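Uncharacterized protein (Vibrio parahaemolyticus, PDB 1ZBP) is of unknown function but belongs to the ImpE family, whose members have been linked to type VI secretion, so a role there is possible. Local coordinates at residues G45-A50 / A80-A85; R72-A77 / S187-V192; I156-T161 / V192-D197. One frame throughout, in Å; residues are numbered along the deposited sequence.

All three contacts bring apolar carbon atoms together, and none is joined by a hydrogen bond between its two segments. Interaction 1 lies nearest the surface: a lysine chain from helix 65-84 runs along a phenylalanine edge at the start of helix 47-60. Interaction 2 uses the same long helix a turn or two earlier, but sets it against the tryptophan of strand 189-196 in a buried place. Interaction 3 follows that strand onward, sharing Val192, and is wholly aliphatic and aromatic, between strands of two sheets. Phe47 and Val75 pack together where 1 meets 2, Phe159 lies beside Leu74 and Trp189 where 2 meets 3, and a salt bridge from Arg81 to Glu157 links 1 with 3.

Interaction 1. Residues G45-A50 / A80-A85; sequences GDFERA and ARKDFA
Gly45 O has three groups around it: Lys82 NZ, the backbone N of Phe47 and the Phe47 ring. The ammonium stands 3.8 Å from Gly45 O, too far for a hydrogen bond. Phe47 N gives this oxygen a weak bond at 2.7 Å, closing an inverse gamma turn centred on Asp46. The same oxygen lies 3.2 Å above the plane of the Phe47 ring, over its centre. Lys82 takes another side of that ring and comes at its edge, close to the ring plane, with CD 3.6 Å from Phe47 CE2. Its CG starts anti to the backbone N (chi1 -167°) and the chain then bends at chi3 (90°), so that CD and CE follow the CD2-CE2 edge and NZ ends 4.0 Å from Phe47 CD2. The aliphatic stem thus does the packing, and the ammonium lies beyond it. Gly45, just past the end of helix 31-44, has backbone angles, with phi positive, that call for glycine. Asp46 N-caps the next helix: its OD1 accepts from Arg49 N at 3.2 Å, met from above the carboxylate plane. The contact therefore sits where helix 31-44 turns into helix 47-60, against the last turn of helix 65-84; Val75, Ala78 and Gln79, earlier in that helix, also pack on Phe47. On that last turn, Ala80 and Phe84 lean on strand 165-169.

Interaction 2. Residues R72-A77 / S187-V192; sequences RHLVKA and SVWRPV
Leu74 and Trp189 meet where helix 65-84 packs beside the beginning of strand 189-196, the second strand in from one end of an eight-stranded antiparallel sheet. This is a helix-on-sheet contact between the helical N-terminal part and the ImpE family region. Its apolar share is carried by the six-membered side of the indole. Leu74 CB lies 4.0 Å from Trp189 CZ3 and 4.1 Å from Trp189 CE3, approaching the ring obliquely. The indole reaches the helix because its CG is anti to the carbonyl carbon of Trp189 (chi1 -71°). Val75 adds a looser touch: its CB points away from the strand, yet CG2 comes within 4.5 Å of Trp189 CH2. Thus the far corner of the indole spans two successive residues of the helix. Aromatic contacts continue past the helix, since Trp189 also packs edge-to-face with Phe159 and touches Phe47; Cys42 of helix 31-44 lies against it. The polar bonds of the strand segment form a second group. Trp189 O accepts from His205 ND1 on the neighbouring strand 202-207, and the same histidine touches Leu74. Arg190 NE donates to Glu186 O just before the segment, and NH2 to Lys179 O, beyond the end of strand 173-178. Arg190 NH1 donates to Ser187 O at 3.2 Å, a fairly straight bond (154°) with the donor tilted 23° from the carbonyl plane.

Interaction 3. Residues I156-T161 / V192-D197; sequences IELFST and VEFDID
Leu158 reaches toward both Val192 and Phe194. Its CB already points at the opposing strand but still lies 5.2 Å from Phe194 CE2, and serves as a stem. CG, held anti to the carbonyl carbon (chi1 -67°), brings the fork closer, 4.6 Å from the same Phe194 CE2. Here the branches part. CD2 goes to the valine and meets Val192 CG2 at 3.7 Å, the closest approach between the two segments. The same methyl keeps company with the aromatic ring, 4.1 Å from Phe194 CE2. CD1 settles over one face of the Phe194 ring, 4.0 Å from CE2. Two sheets are brought together by this contact: strand 155-159 is at the edge of a small three-stranded mixed sheet, whereas strand 189-196 belongs to the large antiparallel one. Leu158 itself is bonded through its backbone to Phe166 on the first sheet, and Val192 to Gly204 on the second, which ties Leu158 and Val192 each into its own sheet. Phe194 comes from the direction opposite to Leu158, its CG lodged between the backbone N and the carbonyl carbon (chi1 55°), which offers the leucine a face. Ile156 and Ile196 extend the apolar layer by both packing on Ile173 and Val168, while Met206 bridges Ile156 and Val192. Leu176, from strand 173-178, lies against Phe194.

Interaction 1. Residues G45-A50 / A80-A85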
ATOM      1  N   GLY A  45      -1.243   2.404 -11.687  1.00 43.02           N
ATOM      2  CA  GLY A  45      -2.571   2.215 -11.137  1.00 44.41           C
ATOM      3  C   GLY A  45      -3.595   1.698 -12.135  1.00 44.78           C
ATOM      4  O   GLY A  45      -4.737   1.434 -11.769  1.00 43.76           O
ATOM      5  N   ASP A  46      -3.209   1.569 -13.401  1.00 46.05           N
ATOM      6  CA  ASP A  46      -4.144   1.067 -14.407  1.00 47.80           C
ATOM      7  C   ASP A  46      -4.260  -0.442 -14.187  1.00 47.61           C
ATOM      8  O   ASP A  46      -3.587  -1.238 -14.850  1.00 47.14           O
ATOM      9  CB  ASP A  46      -3.637   1.355 -15.825  1.00 48.78           C
ATOM     10  CG  ASP A  46      -4.735   1.225 -16.879  1.00 51.72           C
ATOM     11  OD1 ASP A  46      -5.711   0.478 -16.642  1.00 52.99           O
ATOM     12  OD2 ASP A  46      -4.623   1.852 -17.954  1.00 53.45           O
ATOM     13  N   PHE A  47      -5.112  -0.835 -13.247  1.00 47.49           N
ATOM     14  CA  PHE A  47      -5.281  -2.247 -12.931  1.00 47.62           C
ATOM     15  C   PHE A  47      -6.024  -3.022 -14.024  1.00 48.82           C
ATOM     16  O   PHE A  47      -5.636  -4.141 -14.379  1.00 48.73           O
ATOM     17  CB  PHE A  47      -6.007  -2.396 -11.588  1.00 44.90           C
ATOM     18  CG  PHE A  47      -5.379  -1.611 -10.469  1.00 43.28           C
ATOM     19  CD1 PHE A  47      -4.043  -1.788 -10.138  1.00 43.09           C
ATOM     20  CD2 PHE A  47      -6.120  -0.678  -9.758  1.00 44.11           C
ATOM     21  CE1 PHE A  47      -3.462  -1.053  -9.111  1.00 43.31           C
ATOM     22  CE2 PHE A  47      -5.547   0.064  -8.727  1.00 42.82           C
ATOM     23  CZ  PHE A  47      -4.218  -0.122  -8.407  1.00 43.43           C
ATOM     24  N   GLU A  48      -7.087  -2.432 -14.560  1.00 50.08           N
ATOM     25  CA  GLU A  48      -7.873  -3.094 -15.597  1.00 52.97           C
ATOM     26  C   GLU A  48      -6.977  -3.549 -16.759  1.00 52.13           C
ATOM     27  O   GLU A  48      -7.125  -4.662 -17.264  1.00 50.99           O
ATOM     28  CB  GLU A  48      -8.974  -2.146 -16.083  1.00 55.37           C
ATOM     29  CG  GLU A  48      -9.981  -2.770 -17.033  1.00 62.18           C
ATOM     30  CD  GLU A  48     -11.235  -1.918 -17.192  1.00 66.16           C
ATOM     31  OE1 GLU A  48     -11.109  -0.709 -17.501  1.00 67.64           O
ATOM     32  OE2 GLU A  48     -12.354  -2.457 -17.017  1.00 67.24           O
ATOM     33  N   ARG A  49      -6.039  -2.689 -17.154  1.00 51.03           N
ATOM     34  CA  ARG A  49      -5.101  -2.979 -18.238  1.00 50.17           C
ATOM     35  C   ARG A  49      -4.072  -4.029 -17.797  1.00 49.02           C
ATOM     36  O   ARG A  49      -3.835  -5.014 -18.502  1.00 48.38           O
ATOM     37  CB  ARG A  49      -4.391  -1.679 -18.655  1.00 53.03           C
ATOM     38  CG  ARG A  49      -3.426  -1.776 -19.842  1.00 55.10           C
ATOM     39  CD  ARG A  49      -4.153  -2.119 -21.137  1.00 60.87           C
ATOM     40  NE  ARG A  49      -3.297  -1.946 -22.313  1.00 65.30           N
ATOM     41  CZ  ARG A  49      -3.640  -2.309 -23.547  1.00 66.70           C
ATOM     42  NH1 ARG A  49      -4.825  -2.869 -23.770  1.00 66.81           N
ATOM     43  NH2 ARG A  49      -2.803  -2.108 -24.560  1.00 66.02           N
ATOM     44  N   ALA A  50      -3.462  -3.813 -16.633  1.00 46.63           N
ATOM     45  CA  ALA A  50      -2.464  -4.738 -16.098  1.00 45.90           C
ATOM     46  C   ALA A  50      -3.018  -6.158 -16.056  1.00 44.54           C
ATOM     47  O   ALA A  50      -2.319  -7.123 -16.355  1.00 44.65           O
ATOM     48  CB  ALA A  50      -2.040  -4.305 -14.690  1.00 43.09           C
ATOM     49  N   ALA A  80      -9.265  -3.672  -4.857  1.00 34.00           N
ATOM     50  CA  ALA A  80     -10.196  -3.565  -3.731  1.00 36.88           C
ATOM     51  C   ALA A  80      -9.843  -2.341  -2.865  1.00 38.29           C
ATOM     52  O   ALA A  80     -10.729  -1.701  -2.287  1.00 40.21           O
ATOM     53  CB  ALA A  80     -10.175  -4.851  -2.885  1.00 33.05           C
ATOM     54  N   ARG A  81      -8.551  -2.020  -2.784  1.00 37.94           N
ATOM     55  CA  ARG A  81      -8.091  -0.876  -2.003  1.00 38.61           C
ATOM     56  C   ARG A  81      -8.472   0.427  -2.685  1.00 39.42           C
ATOM     57  O   ARG A  81      -8.905   1.377  -2.033  1.00 38.13           O
ATOM     58  CB  ARG A  81      -6.569  -0.947  -1.803  1.00 37.90           C
ATOM     59  CG  ARG A  81      -5.906   0.330  -1.302  1.00 31.64           C
ATOM     60  CD  ARG A  81      -4.435   0.040  -1.117  1.00 33.02           C
ATOM     61  NE  ARG A  81      -3.658   1.139  -0.569  1.00 30.43           N
ATOM     62  CZ  ARG A  81      -2.806   1.875  -1.276  1.00 32.59           C
ATOM     63  NH1 ARG A  81      -2.631   1.639  -2.574  1.00 29.44           N
ATOM     64  NH2 ARG A  81      -2.085   2.821  -0.671  1.00 32.43           N
ATOM     65  N   LYS A  82      -8.300   0.488  -3.997  1.00 42.48           N
ATOM     66  CA  LYS A  82      -8.660   1.709  -4.701  1.00 44.97           C
ATOM     67  C   LYS A  82     -10.162   1.901  -4.549  1.00 46.19           C
ATOM     68  O   LYS A  82     -10.651   3.027  -4.489  1.00 47.13           O
ATOM     69  CB  LYS A  82      -8.289   1.626  -6.181  1.00 45.95           C
ATOM     70  CG  LYS A  82      -8.355   2.967  -6.889  1.00 49.25           C
ATOM     71  CD  LYS A  82      -7.743   2.908  -8.283  1.00 50.87           C
ATOM     72  CE  LYS A  82      -8.768   2.537  -9.335  1.00 50.97           C
ATOM     73  NZ  LYS A  82      -8.161   2.590 -10.694  1.00 52.37           N
ATOM     74  N   ASP A  83     -10.899   0.797  -4.465  1.00 47.29           N
ATOM     75  CA  ASP A  83     -12.340   0.905  -4.301  1.00 48.62           C
ATOM     76  C   ASP A  83     -12.714   1.231  -2.864  1.00 49.51           C
ATOM     77  O   ASP A  83     -13.642   2.004  -2.615  1.00 49.98           O
ATOM     78  CB  ASP A  83     -13.040  -0.374  -4.764  1.00 48.63           C
ATOM     79  CG  ASP A  83     -12.903  -0.595  -6.259  1.00 47.68           C
ATOM     80  OD1 ASP A  83     -12.959   0.405  -7.003  1.00 47.56           O
ATOM     81  OD2 ASP A  83     -12.756  -1.757  -6.689  1.00 47.62           O
ATOM     82  N   PHE A  84     -11.988   0.655  -1.914  1.00 49.32           N
ATOM     83  CA  PHE A  84     -12.272   0.926  -0.518  1.00 49.15           C
ATOM     84  C   PHE A  84     -12.214   2.424  -0.224  1.00 51.01           C
ATOM     85  O   PHE A  84     -12.819   2.903   0.736  1.00 51.70           O
ATOM     86  CB  PHE A  84     -11.294   0.170   0.380  1.00 46.60           C
ATOM     87  CG  PHE A  84     -11.417   0.523   1.824  1.00 43.96           C
ATOM     88  CD1 PHE A  84     -10.588   1.484   2.386  1.00 42.26           C
ATOM     89  CD2 PHE A  84     -12.401  -0.062   2.610  1.00 42.41           C
ATOM     90  CE1 PHE A  84     -10.737   1.858   3.710  1.00 44.10           C
ATOM     91  CE2 PHE A  84     -12.559   0.304   3.937  1.00 43.85           C
ATOM     92  CZ  PHE A  84     -11.728   1.267   4.492  1.00 43.91           C
ATOM     93  N   ALA A  85     -11.496   3.168  -1.057  1.00 53.81           N
ATOM     94  CA  ALA A  85     -11.386   4.613  -0.873  1.00 56.39           C
ATOM     95  C   ALA A  85     -12.770   5.277  -0.970  1.00 57.66           C
ATOM     96  O   ALA A  85     -12.876   6.503  -0.968  1.00 58.27           O
ATOM     97  CB  ALA A  85     -10.434   5.203  -1.921  1.00 57.84           C
TER

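Interaction 2. Residues R72-A77 / S187-V192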
ATOM      1  N   ARG A  72      -1.849 -11.316 -10.517  1.00 36.88           N
ATOM      2  CA  ARG A  72      -3.286 -11.142 -10.682  1.00 36.87           C
ATOM      3  C   ARG A  72      -3.899 -10.888  -9.311  1.00 36.41           C
ATOM      4  O   ARG A  72      -4.722  -9.986  -9.141  1.00 35.37           O
ATOM      5  CB  ARG A  72      -3.893 -12.384 -11.322  1.00 38.47           C
ATOM      6  CG  ARG A  72      -3.493 -12.550 -12.765  1.00 42.10           C
ATOM      7  CD  ARG A  72      -4.637 -12.172 -13.666  1.00 43.58           C
ATOM      8  NE  ARG A  72      -5.666 -13.200 -13.637  1.00 46.14           N
ATOM      9  CZ  ARG A  72      -6.941 -12.991 -13.934  1.00 46.16           C
ATOM     10  NH1 ARG A  72      -7.791 -14.001 -13.879  1.00 45.87           N
ATOM     11  NH2 ARG A  72      -7.361 -11.776 -14.273  1.00 45.28           N
ATOM     12  N   HIS A  73      -3.482 -11.684  -8.333  1.00 36.55           N
ATOM     13  CA  HIS A  73      -3.958 -11.544  -6.962  1.00 37.44           C
ATOM     14  C   HIS A  73      -3.590 -10.172  -6.384  1.00 35.44           C
ATOM     15  O   HIS A  73      -4.410  -9.535  -5.733  1.00 35.38           O
ATOM     16  CB  HIS A  73      -3.355 -12.649  -6.098  1.00 40.55           C
ATOM     17  CG  HIS A  73      -3.803 -14.029  -6.485  1.00 44.35           C
ATOM     18  ND1 HIS A  73      -3.094 -15.161  -6.148  1.00 47.18           N
ATOM     19  CD2 HIS A  73      -4.896 -14.452  -7.157  1.00 43.84           C
ATOM     20  CE1 HIS A  73      -3.733 -16.228  -6.601  1.00 46.43           C
ATOM     21  NE2 HIS A  73      -4.829 -15.823  -7.217  1.00 46.51           N
ATOM     22  N   LEU A  74      -2.366  -9.718  -6.627  1.00 34.86           N
ATOM     23  CA  LEU A  74      -1.942  -8.417  -6.128  1.00 35.04           C
ATOM     24  C   LEU A  74      -2.758  -7.315  -6.772  1.00 35.49           C
ATOM     25  O   LEU A  74      -3.165  -6.368  -6.095  1.00 33.88           O
ATOM     26  CB  LEU A  74      -0.452  -8.193  -6.400  1.00 35.88           C
ATOM     27  CG  LEU A  74       0.523  -8.802  -5.380  1.00 37.21           C
ATOM     28  CD1 LEU A  74       0.755  -7.827  -4.244  1.00 36.96           C
ATOM     29  CD2 LEU A  74      -0.030 -10.111  -4.845  1.00 40.01           C
ATOM     30  N   VAL A  75      -3.006  -7.442  -8.077  1.00 35.56           N
ATOM     31  CA  VAL A  75      -3.790  -6.443  -8.802  1.00 35.43           C
ATOM     32  C   VAL A  75      -5.218  -6.407  -8.272  1.00 36.06           C
ATOM     33  O   VAL A  75      -5.832  -5.338  -8.205  1.00 38.40           O
ATOM     34  CB  VAL A  75      -3.798  -6.728 -10.315  1.00 35.64           C
ATOM     35  CG1 VAL A  75      -4.916  -5.965 -10.999  1.00 36.35           C
ATOM     36  CG2 VAL A  75      -2.466  -6.309 -10.907  1.00 36.23           C
ATOM     37  N   LYS A  76      -5.735  -7.569  -7.879  1.00 35.15           N
ATOM     38  CA  LYS A  76      -7.080  -7.666  -7.331  1.00 33.86           C
ATOM     39  C   LYS A  76      -7.119  -6.946  -5.981  1.00 31.49           C
ATOM     40  O   LYS A  76      -7.970  -6.084  -5.758  1.00 30.32           O
ATOM     41  CB  LYS A  76      -7.464  -9.138  -7.176  1.00 33.44           C
ATOM     42  CG  LYS A  76      -8.838  -9.400  -6.584  1.00 38.89           C
ATOM     43  CD  LYS A  76      -9.062 -10.905  -6.470  1.00 41.93           C
ATOM     44  CE  LYS A  76     -10.344 -11.263  -5.745  1.00 43.49           C
ATOM     45  NZ  LYS A  76     -10.345 -12.717  -5.399  1.00 47.16           N
ATOM     46  N   ALA A  77      -6.189  -7.288  -5.091  1.00 30.49           N
ATOM     47  CA  ALA A  77      -6.126  -6.643  -3.778  1.00 29.35           C
ATOM     48  C   ALA A  77      -6.002  -5.125  -3.943  1.00 29.35           C
ATOM     49  O   ALA A  77      -6.703  -4.371  -3.278  1.00 30.14           O
ATOM     50  CB  ALA A  77      -4.942  -7.186  -2.977  1.00 26.94           C
ATOM     51  N   SER A 187       9.115  -2.173  -5.636  1.00 29.04           N
ATOM     52  CA  SER A 187       9.565  -0.928  -5.017  1.00 28.58           C
ATOM     53  C   SER A 187       8.393  -0.232  -4.313  1.00 27.67           C
ATOM     54  O   SER A 187       8.591   0.390  -3.265  1.00 28.73           O
ATOM     55  CB  SER A 187      10.209   0.004  -6.058  1.00 26.38           C
ATOM     56  OG  SER A 187       9.317   0.299  -7.116  1.00 31.51           O
ATOM     57  N   VAL A 188       7.182  -0.346  -4.875  1.00 26.35           N
ATOM     58  CA  VAL A 188       5.981   0.249  -4.262  1.00 25.74           C
ATOM     59  C   VAL A 188       5.033  -0.790  -3.621  1.00 26.21           C
ATOM     60  O   VAL A 188       4.178  -0.426  -2.818  1.00 27.96           O
ATOM     61  CB  VAL A 188       5.169   1.156  -5.262  1.00 24.50           C
ATOM     62  CG1 VAL A 188       5.985   2.400  -5.616  1.00 27.66           C
ATOM     63  CG2 VAL A 188       4.815   0.397  -6.513  1.00 24.80           C
ATOM     64  N   TRP A 189       5.169  -2.068  -3.993  1.00 25.35           N
ATOM     65  CA  TRP A 189       4.374  -3.169  -3.405  1.00 25.03           C
ATOM     66  C   TRP A 189       5.439  -4.100  -2.839  1.00 26.03           C
ATOM     67  O   TRP A 189       5.857  -5.065  -3.495  1.00 26.83           O
ATOM     68  CB  TRP A 189       3.539  -3.917  -4.459  1.00 24.36           C
ATOM     69  CG  TRP A 189       2.376  -3.111  -4.997  1.00 24.32           C
ATOM     70  CD1 TRP A 189       1.961  -1.897  -4.552  1.00 26.56           C
ATOM     71  CD2 TRP A 189       1.484  -3.471  -6.061  1.00 24.83           C
ATOM     72  NE1 TRP A 189       0.867  -1.468  -5.273  1.00 26.32           N
ATOM     73  CE2 TRP A 189       0.558  -2.415  -6.209  1.00 25.66           C
ATOM     74  CE3 TRP A 189       1.380  -4.585  -6.907  1.00 25.49           C
ATOM     75  CZ2 TRP A 189      -0.459  -2.429  -7.168  1.00 26.32           C
ATOM     76  CZ3 TRP A 189       0.366  -4.603  -7.861  1.00 27.71           C
ATOM     77  CH2 TRP A 189      -0.539  -3.528  -7.983  1.00 28.19           C
ATOM     78  N   ARG A 190       5.873  -3.799  -1.615  1.00 24.43           N
ATOM     79  CA  ARG A 190       6.957  -4.529  -0.964  1.00 24.12           C
ATOM     80  C   ARG A 190       6.588  -5.792  -0.205  1.00 25.70           C
ATOM     81  O   ARG A 190       5.616  -5.826   0.552  1.00 26.44           O
ATOM     82  CB  ARG A 190       7.706  -3.575  -0.024  1.00 23.10           C
ATOM     83  CG  ARG A 190       9.169  -3.951   0.270  1.00 26.62           C
ATOM     84  CD  ARG A 190      10.090  -3.735  -0.937  1.00 24.43           C
ATOM     85  NE  ARG A 190      10.168  -2.328  -1.317  1.00 26.79           N
ATOM     86  CZ  ARG A 190      10.768  -1.391  -0.588  1.00 25.59           C
ATOM     87  NH1 ARG A 190      10.793  -0.130  -1.012  1.00 21.65           N
ATOM     88  NH2 ARG A 190      11.362  -1.724   0.553  1.00 25.58           N
ATOM     89  N   PRO A 191       7.373  -6.862  -0.407  1.00 24.75           N
ATOM     90  CA  PRO A 191       7.112  -8.123   0.279  1.00 23.66           C
ATOM     91  C   PRO A 191       7.402  -7.911   1.754  1.00 23.75           C
ATOM     92  O   PRO A 191       8.383  -7.250   2.114  1.00 24.94           O
ATOM     93  CB  PRO A 191       8.105  -9.085  -0.374  1.00 26.57           C
ATOM     94  CG  PRO A 191       8.261  -8.510  -1.773  1.00 26.92           C
ATOM     95  CD  PRO A 191       8.388  -7.040  -1.460  1.00 27.01           C
ATOM     96  N   VAL A 192       6.538  -8.430   2.614  1.00 21.80           N
ATOM     97  CA  VAL A 192       6.753  -8.274   4.042  1.00 22.35           C
ATOM     98  C   VAL A 192       6.442  -9.564   4.779  1.00 25.64           C
ATOM     99  O   VAL A 192       5.578 -10.345   4.363  1.00 26.26           O
ATOM    100  CB  VAL A 192       5.878  -7.135   4.636  1.00 21.48           C
ATOM    101  CG1 VAL A 192       6.247  -5.793   4.008  1.00 19.65           C
ATOM    102  CG2 VAL A 192       4.411  -7.432   4.423  1.00 17.56           C
TER

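Interaction 3. Residues I156-T161 / V192-D197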
ATOM      1  N   ILE A 156      -2.008  -0.365   9.044  1.00 24.79           N
ATOM      2  CA  ILE A 156      -1.067  -0.627   7.973  1.00 25.19           C
ATOM      3  C   ILE A 156      -1.912  -1.368   6.953  1.00 26.25           C
ATOM      4  O   ILE A 156      -3.002  -1.883   7.279  1.00 25.06           O
ATOM      5  CB  ILE A 156       0.132  -1.526   8.372  1.00 26.03           C
ATOM      6  CG1 ILE A 156      -0.365  -2.828   8.999  1.00 25.88           C
ATOM      7  CG2 ILE A 156       1.092  -0.764   9.264  1.00 19.81           C
ATOM      8  CD1 ILE A 156       0.683  -3.918   9.000  1.00 25.96           C
ATOM      9  N   GLU A 157      -1.427  -1.405   5.719  1.00 25.82           N
ATOM     10  CA  GLU A 157      -2.152  -2.070   4.641  1.00 25.88           C
ATOM     11  C   GLU A 157      -1.392  -3.320   4.173  1.00 27.26           C
ATOM     12  O   GLU A 157      -0.159  -3.368   4.179  1.00 28.53           O
ATOM     13  CB  GLU A 157      -2.327  -1.110   3.466  1.00 25.59           C
ATOM     14  CG  GLU A 157      -2.963   0.239   3.826  1.00 23.48           C
ATOM     15  CD  GLU A 157      -3.252   1.101   2.590  1.00 23.72           C
ATOM     16  OE1 GLU A 157      -4.413   1.176   2.147  1.00 23.02           O
ATOM     17  OE2 GLU A 157      -2.319   1.726   2.053  1.00 21.13           O
ATOM     18  N   LEU A 158      -2.129  -4.344   3.779  1.00 27.28           N
ATOM     19  CA  LEU A 158      -1.497  -5.565   3.318  1.00 27.29           C
ATOM     20  C   LEU A 158      -2.293  -6.119   2.175  1.00 26.43           C
ATOM     21  O   LEU A 158      -3.505  -5.987   2.143  1.00 25.88           O
ATOM     22  CB  LEU A 158      -1.436  -6.610   4.443  1.00 28.12           C
ATOM     23  CG  LEU A 158      -0.535  -6.335   5.659  1.00 30.57           C
ATOM     24  CD1 LEU A 158      -0.891  -7.285   6.797  1.00 27.22           C
ATOM     25  CD2 LEU A 158       0.935  -6.496   5.260  1.00 30.06           C
ATOM     26  N   PHE A 159      -1.595  -6.715   1.221  1.00 25.61           N
ATOM     27  CA  PHE A 159      -2.237  -7.367   0.093  1.00 25.33           C
ATOM     28  C   PHE A 159      -1.908  -8.842   0.346  1.00 26.23           C
ATOM     29  O   PHE A 159      -0.758  -9.238   0.243  1.00 28.51           O
ATOM     30  CB  PHE A 159      -1.625  -6.902  -1.234  1.00 25.65           C
ATOM     31  CG  PHE A 159      -1.942  -5.474  -1.588  1.00 26.17           C
ATOM     32  CD1 PHE A 159      -3.014  -4.808  -0.993  1.00 29.91           C
ATOM     33  CD2 PHE A 159      -1.209  -4.814  -2.555  1.00 26.88           C
ATOM     34  CE1 PHE A 159      -3.348  -3.512  -1.357  1.00 28.45           C
ATOM     35  CE2 PHE A 159      -1.535  -3.512  -2.929  1.00 31.61           C
ATOM     36  CZ  PHE A 159      -2.614  -2.856  -2.326  1.00 29.89           C
ATOM     37  N   SER A 160      -2.905  -9.643   0.702  1.00 28.19           N
ATOM     38  CA  SER A 160      -2.676 -11.057   0.978  1.00 30.57           C
ATOM     39  C   SER A 160      -2.470 -11.858  -0.300  1.00 32.57           C
ATOM     40  O   SER A 160      -2.843 -11.419  -1.395  1.00 32.95           O
ATOM     41  CB  SER A 160      -3.855 -11.647   1.739  1.00 29.90           C
ATOM     42  OG  SER A 160      -5.011 -11.654   0.941  1.00 32.92           O
ATOM     43  N   THR A 161      -1.875 -13.036  -0.149  1.00 35.27           N
ATOM     44  CA  THR A 161      -1.609 -13.925  -1.274  1.00 38.71           C
ATOM     45  C   THR A 161      -2.892 -14.251  -2.032  1.00 39.05           C
ATOM     46  O   THR A 161      -2.923 -14.198  -3.254  1.00 41.76           O
ATOM     47  CB  THR A 161      -0.957 -15.249  -0.797  1.00 41.56           C
ATOM     48  OG1 THR A 161       0.287 -14.973  -0.130  1.00 43.70           O
ATOM     49  CG2 THR A 161      -0.686 -16.164  -1.983  1.00 42.46           C
ATOM     50  N   VAL A 192       6.538  -8.430   2.614  1.00 21.80           N
ATOM     51  CA  VAL A 192       6.753  -8.274   4.042  1.00 22.35           C
ATOM     52  C   VAL A 192       6.442  -9.564   4.779  1.00 25.64           C
ATOM     53  O   VAL A 192       5.578 -10.345   4.363  1.00 26.26           O
ATOM     54  CB  VAL A 192       5.878  -7.135   4.636  1.00 21.48           C
ATOM     55  CG1 VAL A 192       6.247  -5.793   4.008  1.00 19.65           C
ATOM     56  CG2 VAL A 192       4.411  -7.432   4.423  1.00 17.56           C
ATOM     57  N   GLU A 193       7.183  -9.791   5.857  1.00 28.47           N
ATOM     58  CA  GLU A 193       7.013 -10.958   6.719  1.00 32.56           C
ATOM     59  C   GLU A 193       6.485 -10.373   8.017  1.00 32.99           C
ATOM     60  O   GLU A 193       7.078  -9.436   8.548  1.00 33.42           O
ATOM     61  CB  GLU A 193       8.359 -11.640   7.001  1.00 36.10           C
ATOM     62  CG  GLU A 193       8.526 -13.040   6.408  1.00 43.56           C
ATOM     63  CD  GLU A 193       9.530 -13.074   5.263  1.00 47.11           C
ATOM     64  OE1 GLU A 193      10.656 -12.543   5.443  1.00 48.81           O
ATOM     65  OE2 GLU A 193       9.196 -13.643   4.196  1.00 46.59           O
ATOM     66  N   PHE A 194       5.383 -10.907   8.529  1.00 33.40           N
ATOM     67  CA  PHE A 194       4.816 -10.384   9.761  1.00 34.70           C
ATOM     68  C   PHE A 194       4.354 -11.461  10.744  1.00 37.93           C
ATOM     69  O   PHE A 194       4.560 -12.662  10.538  1.00 38.16           O
ATOM     70  CB  PHE A 194       3.639  -9.468   9.423  1.00 33.70           C
ATOM     71  CG  PHE A 194       2.595 -10.122   8.568  1.00 33.09           C
ATOM     72  CD1 PHE A 194       1.734 -11.077   9.097  1.00 35.09           C
ATOM     73  CD2 PHE A 194       2.475  -9.794   7.228  1.00 34.06           C
ATOM     74  CE1 PHE A 194       0.760 -11.691   8.298  1.00 32.91           C
ATOM     75  CE2 PHE A 194       1.508 -10.401   6.423  1.00 33.46           C
ATOM     76  CZ  PHE A 194       0.653 -11.348   6.956  1.00 34.02           C
ATOM     77  N   ASP A 195       3.738 -10.994  11.825  1.00 40.24           N
ATOM     78  CA  ASP A 195       3.194 -11.825  12.892  1.00 40.69           C
ATOM     79  C   ASP A 195       2.271 -10.876  13.627  1.00 40.34           C
ATOM     80  O   ASP A 195       2.700 -10.157  14.523  1.00 40.41           O
ATOM     81  CB  ASP A 195       4.304 -12.313  13.830  1.00 42.13           C
ATOM     82  CG  ASP A 195       3.764 -13.047  15.058  1.00 44.84           C
ATOM     83  OD1 ASP A 195       4.586 -13.556  15.854  1.00 47.54           O
ATOM     84  OD2 ASP A 195       2.527 -13.119  15.239  1.00 44.86           O
ATOM     85  N   ILE A 196       1.007 -10.849  13.217  1.00 40.79           N
ATOM     86  CA  ILE A 196       0.037  -9.965  13.843  1.00 41.35           C
ATOM     87  C   ILE A 196      -1.076 -10.782  14.493  1.00 42.35           C
ATOM     88  O   ILE A 196      -1.381 -11.896  14.063  1.00 41.27           O
ATOM     89  CB  ILE A 196      -0.586  -8.964  12.810  1.00 40.58           C
ATOM     90  CG1 ILE A 196      -1.692  -9.638  12.017  1.00 41.08           C
ATOM     91  CG2 ILE A 196       0.487  -8.485  11.816  1.00 37.57           C
ATOM     92  CD1 ILE A 196      -3.007  -8.898  12.082  1.00 44.37           C
ATOM     93  N   ASP A 197      -1.674 -10.214  15.533  1.00 43.04           N
ATOM     94  CA  ASP A 197      -2.769 -10.854  16.241  1.00 45.79           C
ATOM     95  C   ASP A 197      -3.931 -11.019  15.277  1.00 46.48           C
ATOM     96  O   ASP A 197      -4.315 -10.066  14.598  1.00 47.42           O
ATOM     97  CB  ASP A 197      -3.187  -9.980  17.423  1.00 47.04           C
ATOM     98  CG  ASP A 197      -2.046  -9.741  18.392  1.00 49.30           C
ATOM     99  OD1 ASP A 197      -2.094  -8.750  19.159  1.00 49.53           O
ATOM    100  OD2 ASP A 197      -1.104 -10.565  18.383  1.00 48.24           O
TER